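Local structure of glutamate receptor 1 (Adineta vaga, 4IO2) at residues A[15-20]-A[160-165]; A[65-70]-A[83-88]; A[182-187]-A[195-200]. The protein probably acts as a glutamate-gated ion channel of the postsynaptic membrane, and this chain is its ligand-binding domain with glutamate bound. All coordinates share one frame; numbering follows the deposited sequence. Where two conformers were deposited one is given.

Interaction 1: residues A[15-20]-A[160-165]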
ATOM      1  N   ILE A  15     -12.729  -5.738 -15.560  1.00 13.00           N
ATOM      2  CA  ILE A  15     -13.790  -6.574 -14.980  1.00 12.57           C
ATOM      3  C   ILE A  15     -14.855  -5.675 -14.355  1.00 13.31           C
ATOM      4  O   ILE A  15     -14.561  -4.707 -13.663  1.00 13.17           O
ATOM      5  CB  ILE A  15     -13.179  -7.581 -13.968  1.00 12.62           C
ATOM      6  CG1 ILE A  15     -14.226  -8.502 -13.377  1.00 13.76           C
ATOM      7  CG2 ILE A  15     -12.361  -6.904 -12.849  1.00 13.05           C
ATOM      8  CD1 ILE A  15     -13.660  -9.698 -12.626  1.00 16.34           C
ATOM      9  N   GLU A  16     -16.113  -5.976 -14.636  1.00 13.17           N
ATOM     10  CA  GLU A  16     -17.203  -5.135 -14.178  1.00 13.17           C
ATOM     11  C   GLU A  16     -17.217  -5.013 -12.650  1.00 13.60           C
ATOM     12  O   GLU A  16     -17.242  -6.013 -11.939  1.00 14.36           O
ATOM     13  CB  GLU A  16     -18.547  -5.686 -14.699  1.00 16.33           C
ATOM     14  CG  GLU A  16     -19.749  -4.815 -14.338  1.00 17.25           C
ATOM     15  CD  GLU A  16     -21.059  -5.249 -14.944  1.00 26.06           C
ATOM     16  OE1 GLU A  16     -21.074  -6.247 -15.692  1.00 32.42           O
ATOM     17  OE2 GLU A  16     -22.098  -4.590 -14.665  1.00 27.62           O
ATOM     18  N   SER A  17     -17.301  -3.775 -12.171  1.00 13.08           N
ATOM     19  CA  SER A  17     -17.376  -3.482 -10.743  1.00 11.08           C
ATOM     20  C   SER A  17     -17.613  -1.983 -10.602  1.00 11.00           C
ATOM     21  O   SER A  17     -16.686  -1.202 -10.800  1.00 12.24           O
ATOM     22  CB  SER A  17     -16.085  -3.834 -10.040  1.00 11.49           C
ATOM     23  OG  SER A  17     -16.247  -3.606  -8.664  1.00 13.97           O
ATOM     24  N   VAL A  18     -18.836  -1.559 -10.299  1.00 12.55           N
ATOM     25  CA  VAL A  18     -19.110  -0.154 -10.162  0.82 12.54           C
ATOM     26  C   VAL A  18     -18.469   0.401  -8.928  1.00 12.36           C
ATOM     27  O   VAL A  18     -18.513  -0.216  -7.881  1.00 12.53           O
ATOM     28  CB  VAL A  18     -20.632   0.193 -10.220  0.82 13.30           C
ATOM     29  CG1 VAL A  18     -21.254  -0.356 -11.470  0.82 15.26           C
ATOM     30  CG2 VAL A  18     -21.433  -0.327  -8.984  0.82 14.92           C
ATOM     31  N   PRO A  19     -17.871   1.617  -9.018  1.00 11.50           N
ATOM     32  CA  PRO A  19     -17.669   2.556 -10.131  1.00 12.07           C
ATOM     33  C   PRO A  19     -16.245   2.489 -10.721  1.00 11.88           C
ATOM     34  O   PRO A  19     -15.793   3.453 -11.343  1.00 12.98           O
ATOM     35  CB  PRO A  19     -17.922   3.892  -9.447  1.00 13.51           C
ATOM     36  CG  PRO A  19     -17.165   3.686  -8.124  1.00 12.15           C
ATOM     37  CD  PRO A  19     -17.419   2.231  -7.753  1.00 12.59           C
ATOM     38  N   PHE A  20     -15.550   1.364 -10.528  1.00 11.72           N
ATOM     39  CA  PHE A  20     -14.268   1.115 -11.179  1.00 11.22           C
ATOM     40  C   PHE A  20     -14.451   0.918 -12.673  1.00 12.19           C
ATOM     41  O   PHE A  20     -13.808   1.632 -13.481  1.00 12.97           O
ATOM     42  CB  PHE A  20     -13.581  -0.098 -10.557  1.00 10.63           C
ATOM     43  CG  PHE A  20     -12.844   0.201  -9.253  1.00 10.54           C
ATOM     44  CD1 PHE A  20     -11.728   1.011  -9.264  1.00 13.19           C
ATOM     45  CD2 PHE A  20     -13.307  -0.272  -8.044  1.00 10.71           C
ATOM     46  CE1 PHE A  20     -11.034   1.285  -8.076  1.00 14.28           C
ATOM     47  CE2 PHE A  20     -12.639  -0.009  -6.844  1.00 11.76           C
ATOM     48  CZ  PHE A  20     -11.507   0.774  -6.875  1.00 13.07           C
ATOM     49  N   LYS A 160     -21.923 -16.525  -6.632  1.00 19.59           N
ATOM     50  CA  LYS A 160     -21.314 -16.440  -7.954  0.66 19.81           C
ATOM     51  C   LYS A 160     -21.060 -15.009  -8.441  1.00 21.24           C
ATOM     52  O   LYS A 160     -20.395 -14.793  -9.451  1.00 21.75           O
ATOM     53  CB  LYS A 160     -22.200 -17.137  -8.979  0.66 25.62           C
ATOM     54  CG  LYS A 160     -22.392 -18.614  -8.707  0.66 27.98           C
ATOM     55  CD  LYS A 160     -23.259 -19.289  -9.768  0.66 33.24           C
ATOM     56  CE  LYS A 160     -23.324 -20.805  -9.544  0.66 37.94           C
ATOM     57  NZ  LYS A 160     -24.035 -21.521 -10.623  0.66 39.75           N
ATOM     58  N   SER A 161     -21.588 -14.029  -7.728  1.00 18.43           N
ATOM     59  CA  SER A 161     -21.550 -12.635  -8.206  1.00 19.39           C
ATOM     60  C   SER A 161     -21.958 -11.671  -7.123  1.00 16.11           C
ATOM     61  O   SER A 161     -22.495 -12.098  -6.104  1.00 17.77           O
ATOM     62  CB  SER A 161     -22.529 -12.446  -9.353  1.00 20.69           C
ATOM     63  OG  SER A 161     -23.855 -12.598  -8.869  1.00 21.91           O
ATOM     64  N   ARG A 162     -21.646 -10.385  -7.316  1.00 16.72           N
ATOM     65  CA  ARG A 162     -22.175  -9.368  -6.428  1.00 16.15           C
ATOM     66  C   ARG A 162     -23.707  -9.385  -6.376  1.00 16.48           C
ATOM     67  O   ARG A 162     -24.303  -9.284  -5.311  1.00 19.05           O
ATOM     68  CB  ARG A 162     -21.657  -7.994  -6.825  1.00 14.76           C
ATOM     69  CG  ARG A 162     -20.176  -7.835  -6.560  1.00 15.14           C
ATOM     70  CD  ARG A 162     -19.719  -6.416  -6.839  1.00 14.22           C
ATOM     71  NE  ARG A 162     -18.277  -6.260  -6.658  1.00 15.28           N
ATOM     72  CZ  ARG A 162     -17.336  -6.463  -7.577  1.00 14.01           C
ATOM     73  NH1 ARG A 162     -17.626  -6.786  -8.822  1.00 15.62           N
ATOM     74  NH2 ARG A 162     -16.079  -6.322  -7.212  1.00 14.96           N
ATOM     75  N   GLN A 163     -24.326  -9.525  -7.529  1.00 20.28           N
ATOM     76  CA  GLN A 163     -25.778  -9.556  -7.554  1.00 20.31           C
ATOM     77  C   GLN A 163     -26.339 -10.675  -6.678  1.00 21.05           C
ATOM     78  O   GLN A 163     -27.309 -10.451  -5.957  1.00 22.57           O
ATOM     79  CB  GLN A 163     -26.310  -9.670  -8.978  1.00 22.65           C
ATOM     80  CG  GLN A 163     -27.801  -9.393  -9.081  1.00 30.41           C
ATOM     81  CD  GLN A 163     -28.147  -7.952  -8.782  1.00 34.39           C
ATOM     82  OE1 GLN A 163     -27.612  -7.028  -9.395  1.00 36.54           O
ATOM     83  NE2 GLN A 163     -29.029  -7.746  -7.815  1.00 38.09           N
ATOM     84  N   GLU A 164     -25.745 -11.866  -6.707  1.00 22.09           N
ATOM     85  CA  GLU A 164     -26.218 -12.942  -5.842  1.00 21.57           C
ATOM     86  C   GLU A 164     -25.988 -12.574  -4.365  1.00 21.57           C
ATOM     87  O   GLU A 164     -26.811 -12.921  -3.508  1.00 21.24           O
ATOM     88  CB  GLU A 164     -25.571 -14.296  -6.215  1.00 25.67           C
ATOM     89  CG  GLU A 164     -26.507 -15.472  -6.030  1.00 32.67           C
ATOM     90  CD  GLU A 164     -25.864 -16.848  -6.110  1.00 32.70           C
ATOM     91  OE1 GLU A 164     -24.716 -16.960  -6.561  1.00 24.72           O
ATOM     92  OE2 GLU A 164     -26.548 -17.832  -5.737  1.00 37.86           O
ATOM     93  N   MET A 165     -24.873 -11.899  -4.064  1.00 17.14           N
ATOM     94  CA  MET A 165     -24.623 -11.461  -2.699  1.00 18.38           C
ATOM     95  C   MET A 165     -25.773 -10.541  -2.259  1.00 18.91           C
ATOM     96  O   MET A 165     -26.349 -10.740  -1.199  1.00 20.30           O
ATOM     97  CB  MET A 165     -23.253 -10.797  -2.585  1.00 14.54           C
ATOM     98  CG  MET A 165     -22.829 -10.347  -1.232  1.00 18.55           C
ATOM     99  SD  MET A 165     -21.154  -9.705  -1.283  1.00 17.08           S
ATOM    100  CE  MET A 165     -21.307  -8.264  -2.363  1.00 17.59           C
TER
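The backbones of Ser-17 and Arg-162 stay well apart, 8.7 Å from CA to CA, so the contact depends on the long side chain of Arg-162. That chain runs extended from CG to NE and carries its guanidinium to the loop 15-20. Ser-17 OG sits over one face of the group, 3.0 Å above its plane and shifted toward the rim. It lies 3.1 Å from Arg-162 NH2, but the angle is too poor for a hydrogen bond. OG stands anti to the backbone N of Ser-17 (chi1 -177°) and is hydrogen-bonded to Asp-85 OD2. Arg-162 NH2 bonds to Tyr-67 OH, and its ion pair with Asp-85 is long and weak. With an alanine at Arg-162, Tyr-67 OH would probably lose this donor and a gap would open over Ser-17. Arg-162 belongs to the glutamate pocket. Ser-161 is the N-cap of helix 162-170: Glu-164 N donates to Ser-161 OG at 3.0 Å. The contact bridges the cleft between two lobes, as in ligand-binding domains of this family: loop 15-20 belongs to one, helix 162-170 to the other. Met-165 packs against strand 177-180; the loop touches helix 67-75 through Ile-15 and helix 181-190 through Ser-17.

Interaction 2: residues A[65-70]-A[83-88]. With GLU (glutamic acid), chain E.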
ATOM      1  N   THR A  65     -16.861 -14.072 -15.125  1.00 23.70           N
ATOM      2  CA  THR A  65     -15.455 -14.176 -14.713  1.00 20.92           C
ATOM      3  C   THR A  65     -15.265 -13.780 -13.257  1.00 18.88           C
ATOM      4  O   THR A  65     -15.712 -12.720 -12.840  1.00 19.43           O
ATOM      5  CB  THR A  65     -14.566 -13.281 -15.598  1.00 22.28           C
ATOM      6  OG1 THR A  65     -14.825 -13.616 -16.970  1.00 23.66           O
ATOM      7  CG2 THR A  65     -13.099 -13.490 -15.272  1.00 22.12           C
ATOM      8  N   SER A  66     -14.573 -14.626 -12.505  1.00 18.68           N
ATOM      9  CA  SER A  66     -14.237 -14.331 -11.128  1.00 16.53           C
ATOM     10  C   SER A  66     -12.938 -13.534 -11.104  1.00 15.84           C
ATOM     11  O   SER A  66     -12.212 -13.466 -12.127  1.00 14.83           O
ATOM     12  CB  SER A  66     -14.108 -15.623 -10.309  1.00 18.17           C
ATOM     13  OG  SER A  66     -12.943 -16.318 -10.694  1.00 19.29           O
ATOM     14  N   TYR A  67     -12.578 -12.978  -9.954  1.00 14.32           N
ATOM     15  CA  TYR A  67     -11.324 -12.236  -9.835  1.00 12.70           C
ATOM     16  C   TYR A  67     -10.144 -13.201 -10.014  1.00 12.92           C
ATOM     17  O   TYR A  67      -9.212 -12.892 -10.788  1.00 12.37           O
ATOM     18  CB  TYR A  67     -11.311 -11.436  -8.515  1.00 12.68           C
ATOM     19  CG  TYR A  67     -12.082 -10.158  -8.691  1.00 11.82           C
ATOM     20  CD1 TYR A  67     -13.468 -10.147  -8.618  1.00 13.63           C
ATOM     21  CD2 TYR A  67     -11.439  -8.985  -8.989  1.00 11.94           C
ATOM     22  CE1 TYR A  67     -14.198  -8.972  -8.840  1.00 12.50           C
ATOM     23  CE2 TYR A  67     -12.133  -7.801  -9.242  1.00 11.95           C
ATOM     24  CZ  TYR A  67     -13.522  -7.812  -9.152  1.00 11.43           C
ATOM     25  OH  TYR A  67     -14.271  -6.664  -9.368  1.00 12.50           O
ATOM     26  N   THR A  68     -10.165 -14.338  -9.329  0.56 12.79           N
ATOM     27  CA  THR A  68      -9.073 -15.260  -9.534  0.56 13.67           C
ATOM     28  C   THR A  68      -9.082 -15.807 -10.968  0.56 13.16           C
ATOM     29  O   THR A  68      -8.003 -16.016 -11.546  0.56 12.55           O
ATOM     30  CB  THR A  68      -9.001 -16.333  -8.433  0.56 16.85           C
ATOM     31  OG1 THR A  68      -8.655 -15.678  -7.215  0.56 17.90           O
ATOM     32  CG2 THR A  68      -7.884 -17.349  -8.759  0.56 13.50           C
ATOM     33  N   GLY A  69     -10.267 -15.935 -11.575  1.00 15.91           N
ATOM     34  CA  GLY A  69     -10.369 -16.317 -12.995  1.00 15.01           C
ATOM     35  C   GLY A  69      -9.701 -15.326 -13.954  1.00 15.17           C
ATOM     36  O   GLY A  69      -9.034 -15.718 -14.933  1.00 15.79           O
ATOM     37  N   LEU A  70      -9.854 -14.037 -13.679  1.00 14.35           N
ATOM     38  CA  LEU A  70      -9.202 -12.994 -14.469  1.00 13.56           C
ATOM     39  C   LEU A  70      -7.679 -13.126 -14.364  1.00 12.20           C
ATOM     40  O   LEU A  70      -6.960 -13.024 -15.388  1.00 14.31           O
ATOM     41  CB  LEU A  70      -9.667 -11.608 -13.995  1.00 13.31           C
ATOM     42  CG  LEU A  70      -9.026 -10.419 -14.719  1.00 13.80           C
ATOM     43  CD1 LEU A  70      -9.351 -10.401 -16.184  1.00 20.29           C
ATOM     44  CD2 LEU A  70      -9.481  -9.167 -14.039  1.00 16.35           C
ATOM     45  N   ILE A  83      -6.394  -4.502 -15.193  1.00 13.05           N
ATOM     46  CA  ILE A  83      -6.571  -3.355 -14.323  1.00 11.70           C
ATOM     47  C   ILE A  83      -7.945  -3.373 -13.714  1.00 12.46           C
ATOM     48  O   ILE A  83      -8.951  -3.449 -14.428  1.00 13.89           O
ATOM     49  CB  ILE A  83      -6.357  -2.008 -15.054  1.00 13.26           C
ATOM     50  CG1 ILE A  83      -4.985  -1.941 -15.741  1.00 14.90           C
ATOM     51  CG2 ILE A  83      -6.490  -0.886 -14.053  1.00 14.65           C
ATOM     52  CD1 ILE A  83      -4.780  -0.665 -16.570  1.00 18.05           C
ATOM     53  N   GLY A  84      -7.996  -3.282 -12.393  1.00 12.71           N
ATOM     54  CA  GLY A  84      -9.254  -3.237 -11.700  1.00 11.50           C
ATOM     55  C   GLY A  84      -9.049  -3.231 -10.204  1.00 11.49           C
ATOM     56  O   GLY A  84      -7.960  -2.963  -9.661  1.00 12.12           O
ATOM     57  N   ASP A  85     -10.136  -3.510  -9.491  1.00 11.44           N
ATOM     58  CA  ASP A  85     -10.125  -3.675  -8.029  1.00 10.92           C
ATOM     59  C   ASP A  85      -9.677  -5.095  -7.698  1.00  9.66           C
ATOM     60  O   ASP A  85     -10.451  -5.895  -7.198  1.00 10.35           O
ATOM     61  CB  ASP A  85     -11.501  -3.356  -7.415  1.00 11.54           C
ATOM     62  CG  ASP A  85     -12.698  -4.055  -8.084  1.00 11.29           C
ATOM     63  OD1 ASP A  85     -12.620  -4.531  -9.218  1.00 11.77           O
ATOM     64  OD2 ASP A  85     -13.793  -4.080  -7.437  1.00 12.04           O
ATOM     65  N   ILE A  86      -8.402  -5.378  -8.023  1.00 10.37           N
ATOM     66  CA  ILE A  86      -7.839  -6.715  -7.945  1.00 10.04           C
ATOM     67  C   ILE A  86      -6.838  -6.761  -6.807  1.00  9.42           C
ATOM     68  O   ILE A  86      -5.802  -6.079  -6.824  1.00 10.57           O
ATOM     69  CB  ILE A  86      -7.130  -7.091  -9.261  1.00 11.10           C
ATOM     70  CG1 ILE A  86      -8.062  -6.947 -10.474  1.00 12.00           C
ATOM     71  CG2 ILE A  86      -6.621  -8.487  -9.206  1.00 11.74           C
ATOM     72  CD1 ILE A  86      -7.322  -6.906 -11.811  1.00 13.52           C
ATOM     73  N   THR A  87      -7.188  -7.518  -5.762  1.00 10.18           N
ATOM     74  CA  THR A  87      -6.354  -7.612  -4.592  1.00  9.93           C
ATOM     75  C   THR A  87      -5.057  -8.377  -4.829  1.00 11.07           C
ATOM     76  O   THR A  87      -5.048  -9.463  -5.405  1.00 10.81           O
ATOM     77  CB  THR A  87      -7.139  -8.242  -3.436  1.00 11.00           C
ATOM     78  OG1 THR A  87      -8.348  -7.502  -3.237  1.00 11.77           O
ATOM     79  CG2 THR A  87      -6.340  -8.255  -2.117  1.00 12.13           C
ATOM     80  N   VAL A  88      -3.949  -7.827  -4.342  1.00  9.92           N
ATOM     81  CA  VAL A  88      -2.635  -8.487  -4.395  1.00  9.98           C
ATOM     82  C   VAL A  88      -2.610  -9.517  -3.285  1.00 11.46           C
ATOM     83  O   VAL A  88      -2.769  -9.191  -2.100  1.00 13.30           O
ATOM     84  CB  VAL A  88      -1.530  -7.452  -4.211  1.00 10.92           C
ATOM     85  CG1 VAL A  88      -0.177  -8.144  -4.313  1.00 13.93           C
ATOM     86  CG2 VAL A  88      -1.663  -6.337  -5.269  1.00 12.19           C
TER
HETATM   87  N   GLU E 303     -10.731  -7.279  -4.780  1.00 10.91           N
HETATM   88  CA  GLU E 303     -11.324  -8.616  -4.689  1.00 10.22           C
HETATM   89  C   GLU E 303     -10.391  -9.651  -5.312  1.00 10.32           C
HETATM   90  O   GLU E 303      -9.430  -9.255  -6.021  1.00 11.24           O
HETATM   91  CB  GLU E 303     -12.693  -8.699  -5.370  1.00 12.57           C
HETATM   92  CG  GLU E 303     -13.763  -7.725  -4.863  1.00 13.19           C
HETATM   93  CD  GLU E 303     -14.296  -8.000  -3.457  1.00 13.49           C
HETATM   94  OE1 GLU E 303     -13.950  -9.033  -2.889  1.00 16.05           O
HETATM   95  OE2 GLU E 303     -15.131  -7.195  -2.967  1.00 13.02           O
HETATM   96  OXT GLU E 303     -10.605 -10.865  -5.084  1.00 12.48           O
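Tyr-67 and Asp-85 meet through their polar ends, in the tightest part of this buried contact. Tyr-67 OH donates to Asp-85 OD1 at 2.7 Å. The hydroxyl comes to the syn side of OD1, but 32° out of the carboxylate plane. Ring and carboxylate are turned steeply against each other, with 78° between their planes. Asp-85 CG stands between its own backbone N and carbonyl carbon (chi1 50°), which places the carboxylate beside the phenol end of the ring. Bound glutamate fills the same tight region. Its CB lies over the centre of one face of the Tyr-67 ring, 3.5 Å above the plane. The loop 83-88 holds the alpha-amino and alpha-carboxylate groups of the ligand. The ligand N donates to Asp-85 O at 2.8 Å and to Thr-87 OG1 at 2.8 Å. Thr-87 N in turn donates to the ligand O at 2.8 Å.

The other part is looser and apolar. Ile-86 CG1 meets the edge of the Tyr-67 ring at CD2, 4.2 Å away. Leu-70 CD2 touches Ile-86 CD1 at 3.8 Å, the two side chains crossing at about a right angle. Toward the start of helix 67-75 the segment becomes partly exposed. There Ser-66 is the N-cap, and its OG accepts from Gly-69 N.

The ligand is also hydrogen-bonded to Arg-92, Arg-136, Ala-140 N and Asp-180. The chemistry is that of amino-acid recognition. A carbonyl and a hydroxyl accept from the amino group, a backbone N-H donates to the alpha-carboxylate, and an aromatic face packs on the aliphatic chain. The bond to Asp-85 probably helps to fix the tilt of that face.

Interaction 3: residues A[182-187]-A[195-200]; sequences GTAEYV and LTLVGE
A split beta-alpha-beta crossover holds this contact: strand 177-180, helix 181-190 and strand 195-198 follow one another, and strand 103-112 pairs antiparallel with both strands. Here the helix packs on the second strand. Ala-184 and Leu-197 are the closest residues, 7.6 Å from CA to CA. Leu-197 points toward the helix and sets both methyl branches against the small side chain of Ala-184. Its CD2 is 3.7 Å from Ala-184 CB, and its CD1 is 3.9 Å from the same atom. CG stands anti to the carbonyl carbon of Leu-197 (chi1 -48°), which sends the forked end across to the helix. CD1 also reaches the next residue. It lies 4.0 Å from Glu-185 N and 4.1 Å from Glu-185 CG. The Glu-185 chain crosses Leu-197 at about a right angle and uses its aliphatic part here. Around the contact, Leu-197 also packs on Leu-110 and Arg-108 of strand 103-112 and on Thr-188 of the helix. Leu-195 extends the packing to helix 162-170. No hydrogen bond joins the segments. The touching side-chain atoms are all carbon, so the contact is held by shape and dispersion, with the charge of the exposed Glu-185 at its margin.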
ATOM      1  N   GLY A 182     -14.048   0.116  -0.571  1.00 12.24           N
ATOM      2  CA  GLY A 182     -14.408   1.205  -1.478  1.00 12.70           C
ATOM      3  C   GLY A 182     -15.686   0.994  -2.250  1.00 13.23           C
ATOM      4  O   GLY A 182     -16.569   1.839  -2.254  1.00 12.41           O
ATOM      5  N   THR A 183     -15.815  -0.168  -2.870  1.00 11.85           N
ATOM      6  CA  THR A 183     -17.056  -0.503  -3.560  1.00 12.12           C
ATOM      7  C   THR A 183     -18.220  -0.783  -2.566  1.00 12.66           C
ATOM      8  O   THR A 183     -19.379  -0.508  -2.895  1.00 13.53           O
ATOM      9  CB  THR A 183     -16.864  -1.696  -4.532  1.00 12.45           C
ATOM     10  OG1 THR A 183     -16.252  -2.809  -3.836  1.00 12.31           O
ATOM     11  CG2 THR A 183     -16.022  -1.265  -5.751  1.00 12.37           C
ATOM     12  N   ALA A 184     -17.926  -1.324  -1.375  1.00 12.80           N
ATOM     13  CA  ALA A 184     -18.985  -1.582  -0.382  1.00 13.01           C
ATOM     14  C   ALA A 184     -19.612  -0.247   0.033  1.00 13.73           C
ATOM     15  O   ALA A 184     -20.831  -0.131   0.129  1.00 14.32           O
ATOM     16  CB  ALA A 184     -18.403  -2.279   0.853  1.00 14.06           C
ATOM     17  N   GLU A 185     -18.772   0.758   0.279  1.00 13.46           N
ATOM     18  CA  GLU A 185     -19.286   2.087   0.631  1.00 13.97           C
ATOM     19  C   GLU A 185     -20.087   2.642  -0.550  1.00 14.78           C
ATOM     20  O   GLU A 185     -21.166   3.204  -0.378  1.00 15.12           O
ATOM     21  CB  GLU A 185     -18.123   3.034   0.908  1.00 15.23           C
ATOM     22  CG  GLU A 185     -17.457   2.827   2.257  1.00 17.41           C
ATOM     23  CD  GLU A 185     -16.182   3.681   2.434  1.00 20.92           C
ATOM     24  OE1 GLU A 185     -15.725   4.366   1.459  1.00 22.18           O
ATOM     25  OE2 GLU A 185     -15.637   3.694   3.571  1.00 23.89           O
ATOM     26  N   TYR A 186     -19.549   2.548  -1.760  1.00 13.31           N
ATOM     27  CA  TYR A 186     -20.247   3.101  -2.902  1.00 13.21           C
ATOM     28  C   TYR A 186     -21.644   2.496  -3.037  1.00 13.61           C
ATOM     29  O   TYR A 186     -22.632   3.222  -3.223  1.00 14.64           O
ATOM     30  CB  TYR A 186     -19.436   2.891  -4.183  1.00 13.08           C
ATOM     31  CG  TYR A 186     -20.126   3.450  -5.399  1.00 14.44           C
ATOM     32  CD1 TYR A 186     -20.031   4.797  -5.730  1.00 15.54           C
ATOM     33  CD2 TYR A 186     -20.873   2.633  -6.216  1.00 14.86           C
ATOM     34  CE1 TYR A 186     -20.711   5.308  -6.840  1.00 16.31           C
ATOM     35  CE2 TYR A 186     -21.560   3.130  -7.299  1.00 17.98           C
ATOM     36  CZ  TYR A 186     -21.478   4.446  -7.616  1.00 17.41           C
ATOM     37  OH  TYR A 186     -22.168   4.899  -8.741  1.00 21.28           O
ATOM     38  N   VAL A 187     -21.727   1.178  -3.029  1.00 14.16           N
ATOM     39  CA  VAL A 187     -22.977   0.494  -3.296  0.57 14.05           C
ATOM     40  C   VAL A 187     -23.993   0.742  -2.189  1.00 15.28           C
ATOM     41  O   VAL A 187     -25.173   0.991  -2.450  1.00 16.13           O
ATOM     42  CB  VAL A 187     -22.701  -0.994  -3.534  0.57 16.40           C
ATOM     43  CG1 VAL A 187     -23.965  -1.791  -3.447  0.57 18.26           C
ATOM     44  CG2 VAL A 187     -21.969  -1.158  -4.908  0.57 11.11           C
ATOM     45  N   LEU A 195     -28.966  -1.944   2.679  1.00 18.46           N
ATOM     46  CA  LEU A 195     -27.823  -2.754   3.099  1.00 18.56           C
ATOM     47  C   LEU A 195     -26.864  -1.799   3.796  1.00 19.66           C
ATOM     48  O   LEU A 195     -26.921  -0.603   3.546  1.00 20.78           O
ATOM     49  CB  LEU A 195     -27.124  -3.424   1.887  1.00 17.38           C
ATOM     50  CG  LEU A 195     -27.968  -4.449   1.147  1.00 19.65           C
ATOM     51  CD1 LEU A 195     -27.184  -5.099   0.023  1.00 19.56           C
ATOM     52  CD2 LEU A 195     -28.516  -5.549   2.051  1.00 22.47           C
ATOM     53  N   THR A 196     -25.970  -2.326   4.627  1.00 18.06           N
ATOM     54  CA  THR A 196     -25.032  -1.508   5.397  1.00 19.63           C
ATOM     55  C   THR A 196     -23.758  -2.294   5.750  1.00 17.06           C
ATOM     56  O   THR A 196     -23.673  -3.502   5.500  1.00 18.02           O
ATOM     57  CB  THR A 196     -25.703  -0.941   6.675  1.00 23.27           C
ATOM     58  OG1 THR A 196     -24.917   0.151   7.189  1.00 25.60           O
ATOM     59  CG2 THR A 196     -25.906  -2.026   7.741  1.00 23.54           C
ATOM     60  N   LEU A 197     -22.781  -1.594   6.329  1.00 17.61           N
ATOM     61  CA  LEU A 197     -21.509  -2.177   6.727  1.00 16.89           C
ATOM     62  C   LEU A 197     -21.408  -2.149   8.229  1.00 18.60           C
ATOM     63  O   LEU A 197     -21.992  -1.267   8.868  1.00 21.37           O
ATOM     64  CB  LEU A 197     -20.354  -1.363   6.117  1.00 17.11           C
ATOM     65  CG  LEU A 197     -20.508  -1.071   4.608  1.00 18.84           C
ATOM     66  CD1 LEU A 197     -19.356  -0.254   4.093  1.00 19.68           C
ATOM     67  CD2 LEU A 197     -20.607  -2.368   3.839  1.00 18.99           C
ATOM     68  N   VAL A 198     -20.667  -3.088   8.803  1.00 18.28           N
ATOM     69  CA  VAL A 198     -20.484  -3.162  10.253  1.00 22.46           C
ATOM     70  C   VAL A 198     -19.093  -3.678  10.613  1.00 20.53           C
ATOM     71  O   VAL A 198     -18.490  -4.443   9.861  1.00 20.41           O
ATOM     72  CB  VAL A 198     -21.588  -4.059  10.927  1.00 24.48           C
ATOM     73  CG1 VAL A 198     -21.377  -5.554  10.613  1.00 28.01           C
ATOM     74  CG2 VAL A 198     -21.692  -3.808  12.464  1.00 26.98           C
ATOM     75  N   GLY A 199     -18.600  -3.268  11.778  1.00 22.84           N
ATOM     76  CA  GLY A 199     -17.366  -3.808  12.304  1.00 25.24           C
ATOM     77  C   GLY A 199     -16.140  -3.042  11.844  1.00 25.05           C
ATOM     78  O   GLY A 199     -16.195  -2.159  10.990  1.00 22.69           O
ATOM     79  N   GLU A 200     -14.994  -3.410  12.405  1.00 24.05           N
ATOM     80  CA  GLU A 200     -13.737  -2.836  11.959  1.00 24.09           C
ATOM     81  C   GLU A 200     -13.371  -3.378  10.596  1.00 21.66           C
ATOM     82  O   GLU A 200     -13.757  -4.470  10.197  1.00 21.31           O
ATOM     83  CB  GLU A 200     -12.630  -3.178  12.947  1.00 29.64           C
ATOM     84  CG  GLU A 200     -12.866  -2.659  14.358  1.00 37.33           C
ATOM     85  CD  GLU A 200     -11.830  -3.177  15.320  1.00 46.87           C
ATOM     86  OE1 GLU A 200     -10.749  -3.602  14.841  1.00 50.61           O
ATOM     87  OE2 GLU A 200     -12.098  -3.172  16.548  1.00 51.83           O
TER

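How the interactions relate
From the N terminus, the loop 15-20 comes first, and its partner 160-165 follows 140 residues later. Interaction 1 thus closes the longest loop of the three. Interaction 2 opens and closes within that span, closing a loop of twelve residues that holds the rest of helix 67-75 and strand 81-82. Interaction 3 comes later and is local to one helix and the next strand. No loops cross. Interactions 1 and 2 share one polar cluster beside the ligand. Interaction 3 joins them through Thr-183, whose CG2 packs on Ser-17, Val-18 and Phe-20. Interaction 1 joins the two lobes across the cleft, interaction 2 lines it from one lobe, and interaction 3 packs helix 181-190 on strand 195-198 within the other.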